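Type IV pilus assembly protein PilF (Thermus thermophilus HB8, PDB 5OIU) probably hydrolyses ATP as a hexameric AAA+ motor that powers the assembly of type IVa pili. Local coordinates at residues S62-M67 and A107-L112; T158-L163 and I187-V192; D369-A374 and T379-V384. All blocks are in the same frame, centred on the assembly; numbering follows the deposited sequence.

Contact 1. Residues S62-M67 and A107-L112; sequences SVVKIM and AVMRLL
V64 of helix 57-67 meets A107 and M109 on one face of strand 104-111, a helix-on-sheet layer in the first part of this chain, whose six-stranded antiparallel sheet and covering helices are consistent with the PAS-like domain of secretion ATPases. Everything close is carried by one methyl. CG1 of V64 lies 4.3 Å from CB of A107 and 4.2 Å from SD of M109, bridging two residues that are two apart on the strand and therefore point to the same face. With CG1 anti to the backbone N (chi1 167°), V64 sends this branch to the sheet. A branched, short residue suits a helix set 8.0 Å from the strand, measured from CA of V64 to CA of A107; alanine lets the helix come near, while methionine is long and flexible enough to reach up from its own strand. L96 of the neighbouring strand 90-101 and V12 of helix 6-22 also touch V64 and complete the apolar layer.

The packing is looser towards the end of the helix, where CE of M67 stops 5.4 Å from SD of M109. The opposite side of the helix faces solvent at I66, whose side chain also touches I72. The back of the strand is different again: V108 points away from the helix and packs on Q210 of the second subunit, while R110 pairs with D26 and also with D211 of that subunit. Within the buried layer, M109 bends at chi3 (-54°), and its SD, rather than CE, is the atom that lies nearest CG1 of V64.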
loop_
_atom_site.group_PDB
_atom_site.type_symbol
_atom_site.label_atom_id
_atom_site.label_comp_id
_atom_site.label_asym_id
_atom_site.label_seq_id
_atom_site.Cartn_x
_atom_site.Cartn_y
_atom_site.Cartn_z
ATOM N N SER C 62 -14.283 34.371 21.447
ATOM C CA SER C 62 -15.326 33.980 20.507
ATOM C C SER C 62 -15.405 34.961 19.345
ATOM O O SER C 62 -15.476 34.554 18.181
ATOM C CB SER C 62 -16.667 33.874 21.226
ATOM O OG SER C 62 -17.506 32.934 20.573
ATOM N N VAL C 63 -15.386 36.264 19.645
ATOM C CA VAL C 63 -15.418 37.274 18.587
ATOM C C VAL C 63 -14.237 37.089 17.650
ATOM O O VAL C 63 -14.368 37.125 16.420
ATOM C CB VAL C 63 -15.420 38.690 19.189
ATOM C CG1 VAL C 63 -15.384 39.714 18.093
ATOM C CG2 VAL C 63 -16.640 38.884 20.062
ATOM N N VAL C 64 -13.064 36.878 18.233
ATOM C CA VAL C 64 -11.845 36.736 17.458
ATOM C C VAL C 64 -11.874 35.448 16.634
ATOM O O VAL C 64 -11.436 35.422 15.474
ATOM C CB VAL C 64 -10.656 36.807 18.428
ATOM C CG1 VAL C 64 -9.418 36.357 17.776
ATOM C CG2 VAL C 64 -10.511 38.220 18.925
ATOM N N LYS C 65 -12.422 34.368 17.207
ATOM C CA LYS C 65 -12.512 33.101 16.485
ATOM C C LYS C 65 -13.468 33.210 15.312
ATOM O O LYS C 65 -13.153 32.757 14.204
ATOM C CB LYS C 65 -12.953 31.971 17.416
ATOM C CG LYS C 65 -11.819 31.170 17.989
ATOM C CD LYS C 65 -12.335 29.990 18.754
ATOM C CE LYS C 65 -11.266 29.408 19.645
ATOM N NZ LYS C 65 -11.676 28.058 20.110
ATOM N N ILE C 66 -14.649 33.801 15.535
ATOM C CA ILE C 66 -15.609 33.946 14.446
ATOM C C ILE C 66 -15.028 34.817 13.343
ATOM O O ILE C 66 -15.232 34.549 12.154
ATOM C CB ILE C 66 -16.943 34.510 14.966
ATOM C CG1 ILE C 66 -17.755 33.409 15.623
ATOM C CG2 ILE C 66 -17.762 35.077 13.822
ATOM C CD1 ILE C 66 -18.746 33.941 16.599
ATOM N N MET C 67 -14.287 35.864 13.720
ATOM C CA MET C 67 -13.647 36.721 12.726
ATOM C C MET C 67 -12.684 35.941 11.845
ATOM O O MET C 67 -12.530 36.254 10.658
ATOM C CB MET C 67 -12.900 37.865 13.411
ATOM C CG MET C 67 -13.746 39.094 13.707
ATOM S SD MET C 67 -12.929 40.232 14.844
ATOM C CE MET C 67 -11.748 40.971 13.743
ATOM N N ALA C 107 -4.769 34.394 22.260
ATOM C CA ALA C 107 -4.930 34.718 20.855
ATOM C C ALA C 107 -3.835 35.693 20.460
ATOM O O ALA C 107 -3.581 36.666 21.176
ATOM C CB ALA C 107 -6.315 35.298 20.589
ATOM N N VAL C 108 -3.155 35.414 19.350
ATOM C CA VAL C 108 -2.201 36.354 18.777
ATOM C C VAL C 108 -2.726 36.753 17.409
ATOM O O VAL C 108 -3.152 35.896 16.623
ATOM C CB VAL C 108 -0.775 35.772 18.678
ATOM C CG1 VAL C 108 0.132 36.729 17.908
ATOM C CG2 VAL C 108 -0.177 35.527 20.067
ATOM N N MET C 109 -2.731 38.052 17.138
ATOM C CA MET C 109 -3.088 38.555 15.822
ATOM C C MET C 109 -1.919 39.370 15.284
ATOM O O MET C 109 -1.622 40.451 15.805
ATOM C CB MET C 109 -4.371 39.377 15.891
ATOM C CG MET C 109 -5.628 38.525 15.922
ATOM S SD MET C 109 -7.157 39.453 16.124
ATOM C CE MET C 109 -6.802 40.397 17.611
ATOM N N ARG C 110 -1.238 38.846 14.262
ATOM C CA ARG C 110 -0.190 39.615 13.611
ATOM C C ARG C 110 -0.805 40.492 12.537
ATOM O O ARG C 110 -1.577 40.017 11.698
ATOM C CB ARG C 110 0.891 38.728 12.987
ATOM C CG ARG C 110 1.821 39.595 12.083
ATOM C CD ARG C 110 3.258 39.097 11.902
ATOM N NE ARG C 110 4.001 38.971 13.147
ATOM C CZ ARG C 110 4.836 37.963 13.379
ATOM N NH1 ARG C 110 5.003 37.046 12.437
ATOM N NH2 ARG C 110 5.494 37.857 14.528
ATOM N N LEU C 111 -0.460 41.774 12.557
ATOM C CA LEU C 111 -0.905 42.681 11.509
ATOM C C LEU C 111 -0.008 42.507 10.291
ATOM O O LEU C 111 1.205 42.715 10.382
ATOM C CB LEU C 111 -0.888 44.119 12.006
ATOM C CG LEU C 111 -2.103 44.476 12.869
ATOM C CD1 LEU C 111 -1.901 44.046 14.315
ATOM C CD2 LEU C 111 -2.387 45.953 12.799
ATOM N N LEU C 112 -0.589 42.103 9.165
ATOM C CA LEU C 112 0.182 41.938 7.939
ATOM C C LEU C 112 0.417 43.291 7.277
ATOM O O LEU C 112 -0.385 44.214 7.420
ATOM C CB LEU C 112 -0.535 41.002 6.955
ATOM C CG LEU C 112 -0.949 39.581 7.385
ATOM C CD1 LEU C 112 -1.719 38.885 6.266
ATOM C CD2 LEU C 112 0.235 38.711 7.851
#

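Contact 2. Residues T158-L163 and I187-V192; sequences TTFSIL and INQTQV
F160 reaches from helix 155-166, the helix that follows the P-loop (Walker A), to I187, just before the weakly bonded strand 188-191, and to Q189 on it, within the RecA-like alpha/beta core of a P-loop ATPase. Its CB leaves the helix at a slant to the strand, and CG is set anti to the carbonyl carbon (chi1 -83°), which carries the ring outward over the sheet. Across this contact the ring meets its partners through CE1 and CZ. CE1 lies 4.1 Å from CD1 of I187, which comes up at the ring edge, near its plane, the two side chains crossing at about a right angle. The same CE1 is 3.8 Å from NE2 of Q189, and CZ follows at 4.0 Å from that NE2. This amide approaches obliquely from the opposite direction, its plane turned 60° from the ring.

Phenylalanine suits the place because a flat, wide group can span from helix to strand; M216 and E177 also touch it. The amide nitrogen of Q189 does not depend on the ring, for it is hydrogen-bonded to E177 OE2 and to Y182 O, two grips that fix its position beside F160. Glutamine can thus be buried here, its chain extended beyond CG. Strand 188-191 is outermost in this chain's sheet, with Q189 backbone bonds to the third subunit, and T190 OG1 is hydrogen-bonded to O of P100 of that subunit. The F160 side chain is about 7 Å from the bound ATP and the magnesium ion, which places this ring close to the nucleotide site without touching it. One turn along the helix, L163 closes the apolar patch, its CD1 4.3 Å from CD1 of I187.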
loop_
_atom_site.group_PDB
_atom_site.type_symbol
_atom_site.label_atom_id
_atom_site.label_comp_id
_atom_site.label_asym_id
_atom_site.label_seq_id
_atom_site.Cartn_x
_atom_site.Cartn_y
_atom_site.Cartn_z
ATOM N N THR C 158 1.374 35.075 -6.054
ATOM C CA THR C 158 1.965 34.512 -7.268
ATOM C C THR C 158 0.892 34.179 -8.302
ATOM O O THR C 158 1.039 34.498 -9.489
ATOM C CB THR C 158 2.777 33.263 -6.912
ATOM O OG1 THR C 158 3.981 33.669 -6.267
ATOM C CG2 THR C 158 3.109 32.424 -8.156
ATOM N N THR C 159 -0.205 33.566 -7.853
ATOM C CA THR C 159 -1.273 33.134 -8.751
ATOM C C THR C 159 -1.829 34.297 -9.564
ATOM O O THR C 159 -1.982 34.199 -10.789
ATOM C CB THR C 159 -2.380 32.474 -7.933
ATOM O OG1 THR C 159 -1.916 31.191 -7.457
ATOM C CG2 THR C 159 -3.631 32.327 -8.761
ATOM N N PHE C 160 -2.111 35.423 -8.899
ATOM C CA PHE C 160 -2.741 36.541 -9.591
ATOM C C PHE C 160 -1.771 37.257 -10.511
ATOM O O PHE C 160 -2.178 37.758 -11.568
ATOM C CB PHE C 160 -3.352 37.485 -8.579
ATOM C CG PHE C 160 -4.691 37.048 -8.149
ATOM C CD1 PHE C 160 -5.801 37.315 -8.939
ATOM C CD2 PHE C 160 -4.846 36.292 -7.001
ATOM C CE1 PHE C 160 -7.061 36.875 -8.557
ATOM C CE2 PHE C 160 -6.102 35.851 -6.611
ATOM C CZ PHE C 160 -7.212 36.144 -7.388
ATOM N N SER C 161 -0.490 37.292 -10.140
ATOM C CA SER C 161 0.539 37.723 -11.075
ATOM C C SER C 161 0.494 36.909 -12.365
ATOM O O SER C 161 0.576 37.469 -13.463
ATOM C CB SER C 161 1.902 37.598 -10.415
ATOM O OG SER C 161 2.886 38.200 -11.216
ATOM N N ILE C 162 0.366 35.582 -12.248
ATOM C CA ILE C 162 0.228 34.727 -13.426
ATOM C C ILE C 162 -0.947 35.193 -14.282
ATOM O O ILE C 162 -0.791 35.533 -15.464
ATOM C CB ILE C 162 0.052 33.258 -13.003
ATOM C CG1 ILE C 162 1.307 32.733 -12.305
ATOM C CG2 ILE C 162 -0.360 32.398 -14.207
ATOM C CD1 ILE C 162 1.250 31.253 -12.013
ATOM N N LEU C 163 -2.144 35.216 -13.677
ATOM C CA LEU C 163 -3.357 35.644 -14.366
ATOM C C LEU C 163 -3.203 37.035 -14.986
ATOM O O LEU C 163 -3.746 37.302 -16.063
ATOM C CB LEU C 163 -4.540 35.614 -13.392
ATOM C CG LEU C 163 -4.972 34.250 -12.820
ATOM C CD1 LEU C 163 -6.308 34.368 -12.109
ATOM C CD2 LEU C 163 -5.030 33.138 -13.884
ATOM N N ILE C 187 -11.195 39.673 -15.440
ATOM C CA ILE C 187 -11.417 38.267 -15.131
ATOM C C ILE C 187 -12.742 38.188 -14.376
ATOM O O ILE C 187 -13.174 39.159 -13.745
ATOM C CB ILE C 187 -10.274 37.614 -14.311
ATOM C CG1 ILE C 187 -10.227 38.196 -12.901
ATOM C CG2 ILE C 187 -8.936 37.769 -14.996
ATOM C CD1 ILE C 187 -9.247 37.497 -12.006
ATOM N N ASN C 188 -13.401 37.037 -14.464
ATOM C CA ASN C 188 -14.659 36.803 -13.769
ATOM C C ASN C 188 -14.376 36.063 -12.473
ATOM O O ASN C 188 -13.744 35.000 -12.484
ATOM C CB ASN C 188 -15.631 35.993 -14.631
ATOM C CG ASN C 188 -15.785 36.557 -16.016
ATOM O OD1 ASN C 188 -15.378 35.937 -17.012
ATOM N ND2 ASN C 188 -16.363 37.741 -16.098
ATOM N N GLN C 189 -14.849 36.605 -11.364
ATOM C CA GLN C 189 -14.544 36.011 -10.076
ATOM C C GLN C 189 -15.817 35.636 -9.337
ATOM O O GLN C 189 -16.816 36.369 -9.367
ATOM C CB GLN C 189 -13.686 36.952 -9.239
ATOM C CG GLN C 189 -12.368 37.294 -9.902
ATOM C CD GLN C 189 -11.549 38.281 -9.086
ATOM O OE1 GLN C 189 -11.646 39.490 -9.286
ATOM N NE2 GLN C 189 -10.730 37.767 -8.171
ATOM N N THR C 190 -15.755 34.485 -8.676
ATOM C CA THR C 190 -16.873 33.866 -7.976
ATOM C C THR C 190 -16.379 33.424 -6.607
ATOM O O THR C 190 -15.329 32.778 -6.506
ATOM C CB THR C 190 -17.406 32.668 -8.775
ATOM O OG1 THR C 190 -18.007 33.142 -9.985
ATOM C CG2 THR C 190 -18.435 31.858 -7.976
ATOM N N GLN C 191 -17.115 33.790 -5.560
ATOM C CA GLN C 191 -16.728 33.500 -4.186
ATOM C C GLN C 191 -17.571 32.367 -3.627
ATOM O O GLN C 191 -18.786 32.318 -3.861
ATOM C CB GLN C 191 -16.905 34.719 -3.298
ATOM C CG GLN C 191 -16.332 34.529 -1.947
ATOM C CD GLN C 191 -16.236 35.832 -1.194
ATOM O OE1 GLN C 191 -15.274 36.604 -1.359
ATOM N NE2 GLN C 191 -17.247 36.102 -0.372
ATOM N N VAL C 192 -16.933 31.453 -2.883
ATOM C CA VAL C 192 -17.701 30.357 -2.308
ATOM C C VAL C 192 -18.645 30.920 -1.258
ATOM O O VAL C 192 -18.330 31.900 -0.573
ATOM C CB VAL C 192 -16.790 29.252 -1.741
ATOM C CG1 VAL C 192 -15.772 28.795 -2.796
ATOM C CG2 VAL C 192 -16.104 29.717 -0.502
#

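Contact 3. Residues D369-A374 and T379-V384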
loop_
_atom_site.group_PDB
_atom_site.type_symbol
_atom_site.label_atom_id
_atom_site.label_comp_id
_atom_site.label_asym_id
_atom_site.label_seq_id
_atom_site.Cartn_x
_atom_site.Cartn_y
_atom_site.Cartn_z
ATOM N N ASP C 369 17.713 27.426 -4.298
ATOM C CA ASP C 369 17.267 28.757 -4.697
ATOM C C ASP C 369 17.519 29.763 -3.582
ATOM O O ASP C 369 18.026 30.869 -3.823
ATOM C CB ASP C 369 15.781 28.722 -5.080
ATOM C CG ASP C 369 15.325 29.989 -5.822
ATOM O OD1 ASP C 369 15.704 30.160 -7.011
ATOM O OD2 ASP C 369 14.570 30.801 -5.224
ATOM N N GLY C 370 17.170 29.397 -2.348
ATOM C CA GLY C 370 17.385 30.306 -1.240
ATOM C C GLY C 370 18.849 30.645 -1.075
ATOM O O GLY C 370 19.203 31.800 -0.842
ATOM N N LEU C 371 19.721 29.651 -1.225
ATOM C CA LEU C 371 21.146 29.908 -1.049
ATOM C C LEU C 371 21.646 30.878 -2.108
ATOM O O LEU C 371 22.329 31.863 -1.802
ATOM C CB LEU C 371 21.939 28.601 -1.096
ATOM C CG LEU C 371 23.450 28.840 -1.053
ATOM C CD1 LEU C 371 23.823 29.495 0.254
ATOM C CD2 LEU C 371 24.262 27.577 -1.265
ATOM N N TYR C 372 21.283 30.616 -3.364
ATOM C CA TYR C 372 21.642 31.485 -4.477
ATOM C C TYR C 372 21.303 32.945 -4.175
ATOM O O TYR C 372 22.163 33.825 -4.278
ATOM C CB TYR C 372 20.934 30.980 -5.744
ATOM C CG TYR C 372 20.889 31.977 -6.883
ATOM C CD1 TYR C 372 22.001 32.183 -7.708
ATOM C CD2 TYR C 372 19.738 32.721 -7.144
ATOM C CE1 TYR C 372 21.966 33.110 -8.759
ATOM C CE2 TYR C 372 19.693 33.649 -8.192
ATOM C CZ TYR C 372 20.809 33.836 -8.993
ATOM O OH TYR C 372 20.778 34.746 -10.026
ATOM N N LYS C 373 20.065 33.213 -3.747
ATOM C CA LYS C 373 19.673 34.590 -3.454
ATOM C C LYS C 373 20.349 35.115 -2.189
ATOM O O LYS C 373 20.613 36.322 -2.075
ATOM C CB LYS C 373 18.154 34.692 -3.332
ATOM C CG LYS C 373 17.417 34.425 -4.640
ATOM C CD LYS C 373 15.943 34.152 -4.390
ATOM C CE LYS C 373 15.200 33.932 -5.677
ATOM N NZ LYS C 373 13.855 33.327 -5.443
ATOM N N ALA C 374 20.637 34.230 -1.233
ATOM C CA ALA C 374 21.457 34.626 -0.095
ATOM C C ALA C 374 22.865 35.000 -0.535
ATOM O O ALA C 374 23.459 35.932 0.022
ATOM C CB ALA C 374 21.496 33.498 0.932
ATOM N N THR C 379 18.855 37.911 1.167
ATOM C CA THR C 379 18.447 37.396 2.461
ATOM C C THR C 379 19.663 36.826 3.188
ATOM O O THR C 379 20.759 36.681 2.624
ATOM C CB THR C 379 17.345 36.335 2.307
ATOM O OG1 THR C 379 16.884 35.935 3.591
ATOM C CG2 THR C 379 17.859 35.102 1.543
ATOM N N THR C 380 19.466 36.529 4.466
ATOM C CA THR C 380 20.480 35.811 5.212
ATOM C C THR C 380 20.370 34.326 4.925
ATOM O O THR C 380 19.334 33.827 4.480
ATOM C CB THR C 380 20.315 36.035 6.704
ATOM O OG1 THR C 380 19.117 35.373 7.135
ATOM C CG2 THR C 380 20.235 37.516 7.008
ATOM N N LEU C 381 21.457 33.611 5.186
ATOM C CA LEU C 381 21.387 32.158 5.105
ATOM C C LEU C 381 20.474 31.592 6.183
ATOM O O LEU C 381 19.794 30.587 5.946
ATOM C CB LEU C 381 22.780 31.559 5.213
ATOM C CG LEU C 381 22.799 30.039 5.221
ATOM C CD1 LEU C 381 22.622 29.524 3.797
ATOM C CD2 LEU C 381 24.084 29.511 5.860
ATOM N N GLU C 382 20.419 32.233 7.357
ATOM C CA GLU C 382 19.561 31.730 8.430
ATOM C C GLU C 382 18.102 31.726 8.000
ATOM O O GLU C 382 17.385 30.742 8.217
ATOM C CB GLU C 382 19.746 32.553 9.706
ATOM C CG GLU C 382 21.047 32.236 10.470
ATOM C CD GLU C 382 22.304 32.803 9.783
ATOM O OE1 GLU C 382 22.215 33.897 9.187
ATOM O OE2 GLU C 382 23.382 32.163 9.846
ATOM N N GLU C 383 17.646 32.824 7.386
ATOM C CA GLU C 383 16.295 32.867 6.838
ATOM C C GLU C 383 16.052 31.695 5.904
ATOM O O GLU C 383 15.028 31.012 6.000
ATOM C CB GLU C 383 16.066 34.186 6.104
ATOM C CG GLU C 383 15.582 35.285 7.001
ATOM C CD GLU C 383 14.235 34.965 7.607
ATOM O OE1 GLU C 383 13.293 34.744 6.827
ATOM O OE2 GLU C 383 14.114 34.926 8.855
ATOM N N VAL C 384 17.009 31.426 5.015
ATOM C CA VAL C 384 16.868 30.307 4.085
ATOM C C VAL C 384 16.738 28.992 4.848
ATOM O O VAL C 384 15.772 28.238 4.665
ATOM C CB VAL C 384 18.052 30.278 3.105
ATOM C CG1 VAL C 384 18.071 28.966 2.346
ATOM C CG2 VAL C 384 17.973 31.479 2.152
#
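V384 presses both its methyls on the backbone of G370, where two short helices lie side by side. Its CG2 is 3.3 Å from O of G370, an oxygen that also accepts the helical bond from A374 N, and CG1 is 3.9 Å from CA of G370. CG1 stands anti to the backbone N (chi1 168°), which spreads the fork across the partner helix. G370 suits the place because CG1 of V384 lies too close to where a CB would sit. Cutting V384 back to an alanine is likely to open a gap over G370 and deprive CB of A374 of the CG2 methyl that lies against it.

Near the turn, A374 is small enough for the chain to fold back over it: its CA makes a CA-H...O contact with O of T379 (3.5 Å), and its CB is 4.0 Å from CG2 of T379. On another flank CD1 of L371 and CD1 of L381 meet at 3.7 Å, the leucines crossing at a slant.

Further out, polar groups position these partners. T380 is the N-cap of helix 381-387, its OG1 accepting from E383 N at 3.0 Å in a nearly straight bond (170°) and also bonded to Y325 OH. T379 OG1 is tied to R279 O, and E383 is paired with R279 and R387. On the first helix K373 NZ makes a salt bridge with D369 OD2 on its syn lone pair (2.6 Å) and also bonds to O of A330, a residue of the ATP pocket, while D369 OD2 also accepts from H332 N. The arrangement is an antiparallel helical hairpin whose second helix is N-capped by T380, packed against strands 269-281 and 328-336 of the P-loop core.

How the contacts relate
The three contacts follow one another along the chain without interleaving. Contact 1 belongs to the antiparallel sheet early in the chain, while contact 2 lies at one end of the seven-stranded mixed sheet of the ATPase core and contact 3 flanks its other end, at strands 269-281 and 328-336. Their centres are 26 Å (1 and 2), 31 Å (1 and 3) and 30 Å (2 and 3) apart; contacts 2 and 3 sit on opposite sides of the chain's centre. The side chains of F160, K373 and M109 lie about 7, 8 and 14 Å from bound ATP, so contacts 2 and 3 each bring a residue near the nucleotide, while contact 1 stands further off.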